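Long-range contacts in Ice-binding protein (Flavobacteriaceae bacterium, PDB 5UYT), which binds ice, probably as a secreted antifreeze protein built from two right-handed beta-solenoid domains, each flanked by a long alpha helix: residues G219-Y224 and R401-S406; Y224-G229 and I414-T419; F15-A20 and A59-L64. All coordinates share one frame; numbering follows the deposited sequence.

Contact 1 (G219-Y224 and R401-S406)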
loop_
_atom_site.group_PDB
_atom_site.type_symbol
_atom_site.label_atom_id
_atom_site.label_comp_id
_atom_site.label_asym_id
_atom_site.label_seq_id
_atom_site.Cartn_x
_atom_site.Cartn_y
_atom_site.Cartn_z
ATOM N N GLY A 219 17.893 5.341 19.303
ATOM C CA GLY A 219 18.655 5.461 20.563
ATOM C C GLY A 219 17.790 5.221 21.807
ATOM O O GLY A 219 17.002 4.262 21.853
ATOM N N THR A 220 17.925 6.092 22.814
ATOM C CA THR A 220 17.275 5.845 24.112
ATOM C C THR A 220 15.772 6.129 24.058
ATOM O O THR A 220 15.019 5.655 24.909
ATOM C CB THR A 220 17.908 6.650 25.269
ATOM O OG1 THR A 220 17.662 8.053 25.039
ATOM C CG2 THR A 220 19.422 6.419 25.368
ATOM N N VAL A 221 15.324 6.858 23.038
ATOM C CA VAL A 221 13.901 7.165 22.939
ATOM C C VAL A 221 13.053 5.900 22.595
ATOM O O VAL A 221 11.820 5.896 22.771
ATOM C CB VAL A 221 13.644 8.453 22.090
ATOM C CG1 VAL A 221 13.313 8.102 20.661
ATOM C CG2 VAL A 221 12.469 9.235 22.691
ATOM N N VAL A 222 13.731 4.786 22.229
ATOM C CA VAL A 222 13.061 3.470 22.108
ATOM C C VAL A 222 12.411 3.021 23.441
ATOM O O VAL A 222 11.439 2.248 23.444
ATOM C CB VAL A 222 14.010 2.337 21.599
ATOM C CG1 VAL A 222 14.905 1.806 22.700
ATOM C CG2 VAL A 222 13.202 1.200 20.973
ATOM N N CYS A 223 12.920 3.544 24.560
ATOM C CA CYS A 223 12.364 3.224 25.879
ATOM C C CYS A 223 11.210 4.105 26.298
ATOM O O CYS A 223 10.631 3.856 27.354
ATOM C CB CYS A 223 13.460 3.274 26.964
ATOM S SG CYS A 223 14.692 1.970 26.713
ATOM N N TYR A 224 10.877 5.115 25.491
ATOM C CA TYR A 224 9.738 5.978 25.819
ATOM C C TYR A 224 8.548 5.645 24.937
ATOM O O TYR A 224 8.718 5.221 23.796
ATOM C CB TYR A 224 10.109 7.444 25.611
ATOM C CG TYR A 224 10.888 8.071 26.736
ATOM C CD1 TYR A 224 10.249 8.901 27.665
ATOM C CD2 TYR A 224 12.263 7.868 26.861
ATOM C CE1 TYR A 224 10.972 9.477 28.698
ATOM C CE2 TYR A 224 12.994 8.445 27.886
ATOM C CZ TYR A 224 12.332 9.263 28.791
ATOM O OH TYR A 224 13.033 9.862 29.790
ATOM N N ARG A 401 4.746 4.441 19.678
ATOM C CA ARG A 401 5.029 5.587 20.547
ATOM C C ARG A 401 4.578 6.864 19.891
ATOM O O ARG A 401 4.472 6.933 18.682
ATOM C CB ARG A 401 6.509 5.690 20.978
ATOM C CG ARG A 401 7.537 5.455 19.904
ATOM C CD ARG A 401 8.968 5.315 20.490
ATOM N NE ARG A 401 9.275 4.036 21.170
ATOM C CZ ARG A 401 9.432 2.860 20.558
ATOM N NH1 ARG A 401 9.290 2.719 19.207
ATOM N NH2 ARG A 401 9.759 1.784 21.276
ATOM N N VAL A 402 4.307 7.880 20.708
ATOM C CA VAL A 402 3.991 9.193 20.153
ATOM C C VAL A 402 4.950 10.208 20.779
ATOM O O VAL A 402 5.005 10.337 22.005
ATOM C CB VAL A 402 2.555 9.573 20.501
ATOM C CG1 VAL A 402 2.301 10.987 20.009
ATOM C CG2 VAL A 402 1.567 8.586 19.838
ATOM N N LEU A 403 5.732 10.873 19.928
ATOM C CA LEU A 403 6.854 11.685 20.340
ATOM C C LEU A 403 6.693 13.031 19.635
ATOM O O LEU A 403 6.152 13.066 18.544
ATOM C CB LEU A 403 8.197 11.046 19.892
ATOM C CG LEU A 403 8.270 9.516 20.124
ATOM C CD1 LEU A 403 9.523 8.988 19.474
ATOM C CD2 LEU A 403 8.377 9.249 21.618
ATOM N N SER A 404 7.122 14.119 20.261
ATOM C CA SER A 404 7.203 15.392 19.545
ATOM C C SER A 404 8.481 16.065 19.937
ATOM O O SER A 404 8.831 16.115 21.134
ATOM C CB SER A 404 6.049 16.367 19.855
ATOM O OG SER A 404 6.268 17.572 19.089
ATOM N N THR A 405 9.156 16.618 18.943
ATOM C CA THR A 405 10.384 17.359 19.196
ATOM C C THR A 405 10.096 18.610 19.991
ATOM O O THR A 405 10.959 19.116 20.749
ATOM C CB THR A 405 11.050 17.783 17.888
ATOM O OG1 THR A 405 10.167 18.667 17.186
ATOM C CG2 THR A 405 11.399 16.585 17.056
ATOM N N SER A 406 8.918 19.167 19.765
ATOM C CA SER A 406 8.546 20.421 20.376
ATOM C C SER A 406 7.039 20.583 20.352
ATOM O O SER A 406 6.398 20.514 19.312
ATOM C CB SER A 406 9.213 21.601 19.681
ATOM O OG SER A 406 8.912 22.744 20.428
#

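Contact 2 (Y224-G229 and I414-T419)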
loop_
_atom_site.group_PDB
_atom_site.type_symbol
_atom_site.label_atom_id
_atom_site.label_comp_id
_atom_site.label_asym_id
_atom_site.label_seq_id
_atom_site.Cartn_x
_atom_site.Cartn_y
_atom_site.Cartn_z
ATOM N N TYR A 224 10.877 5.115 25.491
ATOM C CA TYR A 224 9.738 5.978 25.819
ATOM C C TYR A 224 8.548 5.645 24.937
ATOM O O TYR A 224 8.718 5.221 23.796
ATOM C CB TYR A 224 10.109 7.444 25.611
ATOM C CG TYR A 224 10.888 8.071 26.736
ATOM C CD1 TYR A 224 10.249 8.901 27.665
ATOM C CD2 TYR A 224 12.263 7.868 26.861
ATOM C CE1 TYR A 224 10.972 9.477 28.698
ATOM C CE2 TYR A 224 12.994 8.445 27.886
ATOM C CZ TYR A 224 12.332 9.263 28.791
ATOM O OH TYR A 224 13.033 9.862 29.790
ATOM N N THR A 225 7.357 5.896 25.454
ATOM C CA THR A 225 6.152 5.683 24.724
ATOM C C THR A 225 5.448 7.005 24.436
ATOM O O THR A 225 4.799 7.131 23.395
ATOM C CB THR A 225 5.256 4.711 25.505
ATOM O OG1 THR A 225 6.002 3.504 25.719
ATOM C CG2 THR A 225 3.960 4.389 24.744
ATOM N N ILE A 226 5.488 7.952 25.380
ATOM C CA ILE A 226 4.896 9.283 25.185
ATOM C C ILE A 226 5.969 10.265 25.647
ATOM O O ILE A 226 6.386 10.219 26.828
ATOM C CB ILE A 226 3.630 9.493 26.051
ATOM C CG1 ILE A 226 2.613 8.369 25.812
ATOM C CG2 ILE A 226 3.013 10.869 25.798
ATOM C CD1 ILE A 226 1.916 8.403 24.469
ATOM N N PHE A 227 6.431 11.113 24.744
ATOM C CA PHE A 227 7.567 11.980 25.071
ATOM C C PHE A 227 7.532 13.281 24.297
ATOM O O PHE A 227 7.304 13.272 23.079
ATOM C CB PHE A 227 8.899 11.245 24.819
ATOM C CG PHE A 227 10.112 12.117 25.039
ATOM C CD1 PHE A 227 10.574 12.368 26.325
ATOM C CD2 PHE A 227 10.784 12.716 23.965
ATOM C CE1 PHE A 227 11.700 13.186 26.540
ATOM C CE2 PHE A 227 11.901 13.542 24.182
ATOM C CZ PHE A 227 12.357 13.771 25.477
ATOM N N SER A 228 7.774 14.394 25.002
ATOM C CA SER A 228 8.019 15.688 24.335
ATOM C C SER A 228 9.430 16.186 24.615
ATOM O O SER A 228 9.883 16.177 25.771
ATOM C CB SER A 228 7.033 16.790 24.778
ATOM O OG SER A 228 7.353 17.999 24.049
ATOM N N GLY A 229 10.118 16.634 23.573
ATOM C CA GLY A 229 11.365 17.389 23.789
ATOM C C GLY A 229 11.151 18.739 24.454
ATOM O O GLY A 229 12.100 19.320 25.038
ATOM N N ILE A 414 -6.066 6.778 27.552
ATOM C CA ILE A 414 -5.463 6.016 26.431
ATOM C C ILE A 414 -4.754 4.760 26.948
ATOM O O ILE A 414 -4.556 4.598 28.167
ATOM C CB ILE A 414 -4.476 6.873 25.598
ATOM C CG1 ILE A 414 -3.169 7.156 26.366
ATOM C CG2 ILE A 414 -5.124 8.201 25.139
ATOM C CD1 ILE A 414 -2.107 7.792 25.434
ATOM N N ASN A 415 -4.394 3.873 26.017
ATOM C CA ASN A 415 -3.588 2.698 26.344
ATOM C C ASN A 415 -2.458 2.644 25.331
ATOM O O ASN A 415 -2.705 2.466 24.131
ATOM C CB ASN A 415 -4.434 1.431 26.350
ATOM C CG ASN A 415 -3.687 0.242 26.953
ATOM O OD1 ASN A 415 -4.154 -0.420 27.923
ATOM N ND2 ASN A 415 -2.551 -0.026 26.412
ATOM N N ALA A 416 -1.229 2.862 25.791
ATOM C CA ALA A 416 -0.137 3.024 24.828
ATOM C C ALA A 416 0.990 2.103 25.243
ATOM O O ALA A 416 1.443 2.160 26.396
ATOM C CB ALA A 416 0.340 4.487 24.813
ATOM N N GLN A 417 1.450 1.266 24.313
ATOM C CA GLN A 417 2.433 0.250 24.623
ATOM C C GLN A 417 3.557 0.260 23.622
ATOM O O GLN A 417 3.335 0.081 22.431
ATOM C CB GLN A 417 1.781 -1.164 24.658
ATOM C CG GLN A 417 0.707 -1.276 25.778
ATOM C CD GLN A 417 -0.056 -2.594 25.774
ATOM O OE1 GLN A 417 -1.313 -2.610 25.918
ATOM N NE2 GLN A 417 0.653 -3.676 25.656
ATOM N N MET A 418 4.772 0.514 24.104
ATOM C CA MET A 418 5.930 0.554 23.212
ATOM C C MET A 418 6.157 -0.779 22.513
ATOM O O MET A 418 5.842 -1.858 23.051
ATOM C CB MET A 418 7.189 0.950 23.996
ATOM C CG MET A 418 7.622 -0.041 25.050
ATOM S SD MET A 418 9.171 0.516 25.841
ATOM C CE MET A 418 9.416 -0.780 27.035
ATOM N N THR A 419 6.694 -0.690 21.299
ATOM C CA THR A 419 7.117 -1.836 20.510
ATOM C C THR A 419 8.571 -2.182 20.917
ATOM O O THR A 419 9.222 -1.376 21.610
ATOM C CB THR A 419 7.034 -1.479 19.008
ATOM O OG1 THR A 419 7.609 -0.175 18.822
ATOM C CG2 THR A 419 5.524 -1.416 18.574
#

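Contact 3 (F15-A20 and A59-L64)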
loop_
_atom_site.group_PDB
_atom_site.type_symbol
_atom_site.label_atom_id
_atom_site.label_comp_id
_atom_site.label_asym_id
_atom_site.label_seq_id
_atom_site.Cartn_x
_atom_site.Cartn_y
_atom_site.Cartn_z
ATOM N N PHE A 15 -1.302 0.383 -17.448
ATOM C CA PHE A 15 -0.404 1.052 -18.373
ATOM C C PHE A 15 -0.880 0.946 -19.816
ATOM O O PHE A 15 -1.275 -0.134 -20.269
ATOM C CB PHE A 15 1.024 0.497 -18.287
ATOM C CG PHE A 15 1.939 1.072 -19.339
ATOM C CD1 PHE A 15 2.492 2.337 -19.170
ATOM C CD2 PHE A 15 2.208 0.378 -20.513
ATOM C CE1 PHE A 15 3.302 2.891 -20.149
ATOM C CE2 PHE A 15 3.019 0.925 -21.507
ATOM C CZ PHE A 15 3.570 2.186 -21.324
ATOM N N THR A 16 -0.829 2.071 -20.521
ATOM C CA THR A 16 -0.992 2.050 -21.980
ATOM C C THR A 16 0.159 2.758 -22.677
ATOM O O THR A 16 0.668 3.790 -22.214
ATOM C CB THR A 16 -2.361 2.598 -22.464
ATOM O OG1 THR A 16 -2.420 2.469 -23.889
ATOM C CG2 THR A 16 -2.583 4.075 -22.102
ATOM N N THR A 17 0.585 2.173 -23.783
ATOM C CA THR A 17 1.597 2.774 -24.634
ATOM C C THR A 17 1.066 4.067 -25.280
ATOM O O THR A 17 1.824 5.007 -25.545
ATOM C CB THR A 17 2.061 1.720 -25.661
ATOM O OG1 THR A 17 2.812 0.733 -24.942
ATOM C CG2 THR A 17 2.913 2.327 -26.803
ATOM N N ALA A 18 -0.243 4.130 -25.508
ATOM C CA ALA A 18 -0.833 5.314 -26.123
ATOM C C ALA A 18 -2.319 5.406 -25.806
ATOM O O ALA A 18 -3.097 4.527 -26.178
ATOM C CB ALA A 18 -0.600 5.318 -27.628
ATOM N N GLY A 19 -2.706 6.472 -25.117
ATOM C CA GLY A 19 -4.112 6.734 -24.847
ATOM C C GLY A 19 -4.345 7.289 -23.462
ATOM O O GLY A 19 -3.425 7.369 -22.654
ATOM N N ALA A 20 -5.586 7.674 -23.195
ATOM C CA ALA A 20 -5.957 8.214 -21.887
ATOM C C ALA A 20 -6.136 7.111 -20.858
ATOM O O ALA A 20 -6.557 6.002 -21.188
ATOM C CB ALA A 20 -7.228 9.030 -22.000
ATOM N N ALA A 59 10.183 3.084 -21.404
ATOM C CA ALA A 59 10.712 1.748 -21.090
ATOM C C ALA A 59 9.619 0.666 -21.007
ATOM O O ALA A 59 9.772 -0.420 -21.593
ATOM C CB ALA A 59 11.540 1.787 -19.811
ATOM N N ALA A 60 8.523 0.977 -20.312
ATOM C CA ALA A 60 7.359 0.073 -20.216
ATOM C C ALA A 60 6.761 -0.219 -21.607
ATOM O O ALA A 60 6.436 -1.377 -21.926
ATOM C CB ALA A 60 6.300 0.643 -19.269
ATOM N N ALA A 61 6.635 0.821 -22.430
ATOM C CA ALA A 61 6.106 0.657 -23.790
ATOM C C ALA A 61 6.936 -0.356 -24.594
ATOM O O ALA A 61 6.367 -1.228 -25.271
ATOM C CB ALA A 61 6.041 2.000 -24.512
ATOM N N ALA A 62 8.266 -0.237 -24.519
ATOM C CA ALA A 62 9.152 -1.117 -25.274
ATOM C C ALA A 62 9.089 -2.543 -24.752
ATOM O O ALA A 62 9.026 -3.481 -25.545
ATOM C CB ALA A 62 10.586 -0.599 -25.269
ATOM N N ASP A 63 9.080 -2.701 -23.422
ATOM C CA ASP A 63 9.042 -4.030 -22.823
ATOM C C ASP A 63 7.679 -4.705 -22.960
ATOM O O ASP A 63 7.609 -5.943 -23.025
ATOM C CB ASP A 63 9.513 -3.993 -21.359
ATOM C CG ASP A 63 10.995 -3.643 -21.243
ATOM O OD1 ASP A 63 11.690 -3.674 -22.294
ATOM O OD2 ASP A 63 11.461 -3.315 -20.133
ATOM N N LEU A 64 6.606 -3.912 -23.029
ATOM C CA LEU A 64 5.258 -4.475 -23.242
ATOM C C LEU A 64 5.188 -5.079 -24.652
ATOM O O LEU A 64 4.605 -6.149 -24.853
ATOM C CB LEU A 64 4.143 -3.433 -23.054
ATOM C CG LEU A 64 2.699 -3.912 -23.319
ATOM C CD1 LEU A 64 2.345 -5.121 -22.464
ATOM C CD2 LEU A 64 1.688 -2.797 -23.088
#

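Contact 1 (G219-Y224 and R401-S406)
Arg401, on strand 397-404, reaches across to hold Val222 O of the short 3-10 turn 220-223 and Tyr224 O just after it. Its CB already lies 3.6 Å from Tyr224 O. CG stands between the backbone N and the carbonyl carbon (chi1 44°), and the chain runs on extended until it bends at chi3 (75°), a shape that carries the guanidinium alongside the turn. CD passes 3.3 Å from Tyr224 O. NE then donates to that same oxygen at 2.9 Å, nearly in line with the C=O and in the guanidinium plane, although the hydrogen bond is bent at the hydrogen. CZ has Val222 CA over one face of the group. At the tip NH2 gives a hydrogen bond to Val222 O at 2.8 Å, with the oxygen tilted clearly out of the guanidinium plane, while Val222 CG2 packs against NH2 at 3.5 Å. NH1 turns to Ser382 OG in the neighbouring strand, and NH2 has a further, weak bond to Thr419 O. Two residues along the strand, Leu403 CD1 meets Val221 CG1 tip to tip at 4.1 Å, and Phe227 touches both side chains. The turn enters strand 224-228 of the second Ice-binding-like domain and carries Cys223, joined by a disulfide to Cys422 near the end of the modelled chain. Two backbone oxygens of the turn region are thus gripped by different nitrogens of one buried side chain, which limits the guanidinium's rotation; the positive charge is probably stabilised by the dipoles of these carbonyls.

Contact 2 (Y224-G229 and I414-T419)
Ile414 opens the second segment by pointing its CD1 at Ile226 CD1, the two methyls meeting tip to tip at 4.2 Å in one of two conformers of Ile226, so this touch is tentative. Ile414 CG1 takes the position between its backbone N and carbonyl carbon (chi1 72°), which leads CD1 inward. Next, Asn415 turns off to the outer surface, where its ND2 donates to Gln417 OE1. Ala416 faces inward again, its CB seated 3.6 Å from Thr225 CG2. The setting is the interior of a right-handed beta-helix, whose strand 224-228 turns a corner at Thr225 and Ile226 and sends these side chains across the core to strand 415-417 on another face. No hydrogen bond joins the two segments. Beyond Gln417, whose backbone N lies 4.0 Å from Thr225 CG2, Met418 brings its CB to 3.3 Å from Thr225 OG1. Thr225 OG1 has its hydrogen-bond partner elsewhere, in Thr242 O of strand 240-242. A valine in place of Thr225 would probably leave the Thr242 carbonyl without this hydrogen-bond mate. The Thr225 and Met418 side chains cross at about a right angle, and the extended Met418 chain leads its sulfur off, so that the thioether stands away from the Thr225 hydroxyl and CB makes the close approach.

Contact 3 (F15-A20 and A59-L64)
Phe15 leans its ring against helix 55-73, the long helix that runs beside the right-handed beta-solenoid of the first Ice-binding-like domain, and Thr17 packs next to it. With CG anti to the backbone N (chi1 174°), the phenyl group extends from strand 12-16 toward the helix. Ala60 CB sits over one face of the ring in a CH-pi contact, 3.8 Å from the Phe15 ring centroid. The methyl is displaced toward the rim on the CZ side, and CZ also comes obliquely within 3.5 Å of Ala61 N. Leu64, one helical turn on from Ala60, meets the ring at its edge: Leu64 CD2 lies 4.1 Å from Phe15 CD2, near the ring plane, and the two side chains run antiparallel alongside one another. Leaving the helix with CG anti to N (chi1 177°), Leu64 carries CD2 to this ring edge and to Thr17 OG1; both it and Phe15 also touch Leu186 of strand 180-187. The small Ala61 lets the chain just after the strand come close, Thr17 CA lying 5.1 Å from Ala61 CA. Where the chain leaves the strand, Thr16 turns the other way, and its OG1 accepts a hydrogen bond from Ala18 N at 3.2 Å in an ST turn while also bonding to Gly190 O. Thr17 has OG1 opposite its carbonyl carbon (chi1 -70°) and CG2 opposite its N, a rotation that turns both branches to the helix: CG2 is 3.9 Å from Ala61 CB, and OG1 lies 3.5 Å from that same Ala61 methyl.

Contact 3 comes first along the chain, in the first Ice-binding-like domain; contacts 1 and 2 belong to the second, on the opposite side of the chain's centre, with centres about 46 and 48 Å from that of contact 3. Contacts 1 and 2 have centres about 7 Å apart, share Tyr224 and alternate their segments along the sequence, so residues 219-229 meet two successive parts near the end of the modelled chain, strands 397-404 and 415-417. They are stitched together through strands 224-228 and 397-404, with Val402 N close to Thr225 O. Contact 3 fastens a solenoid to its flanking helix, an arrangement consistent with two solenoid domains, each with its own packing.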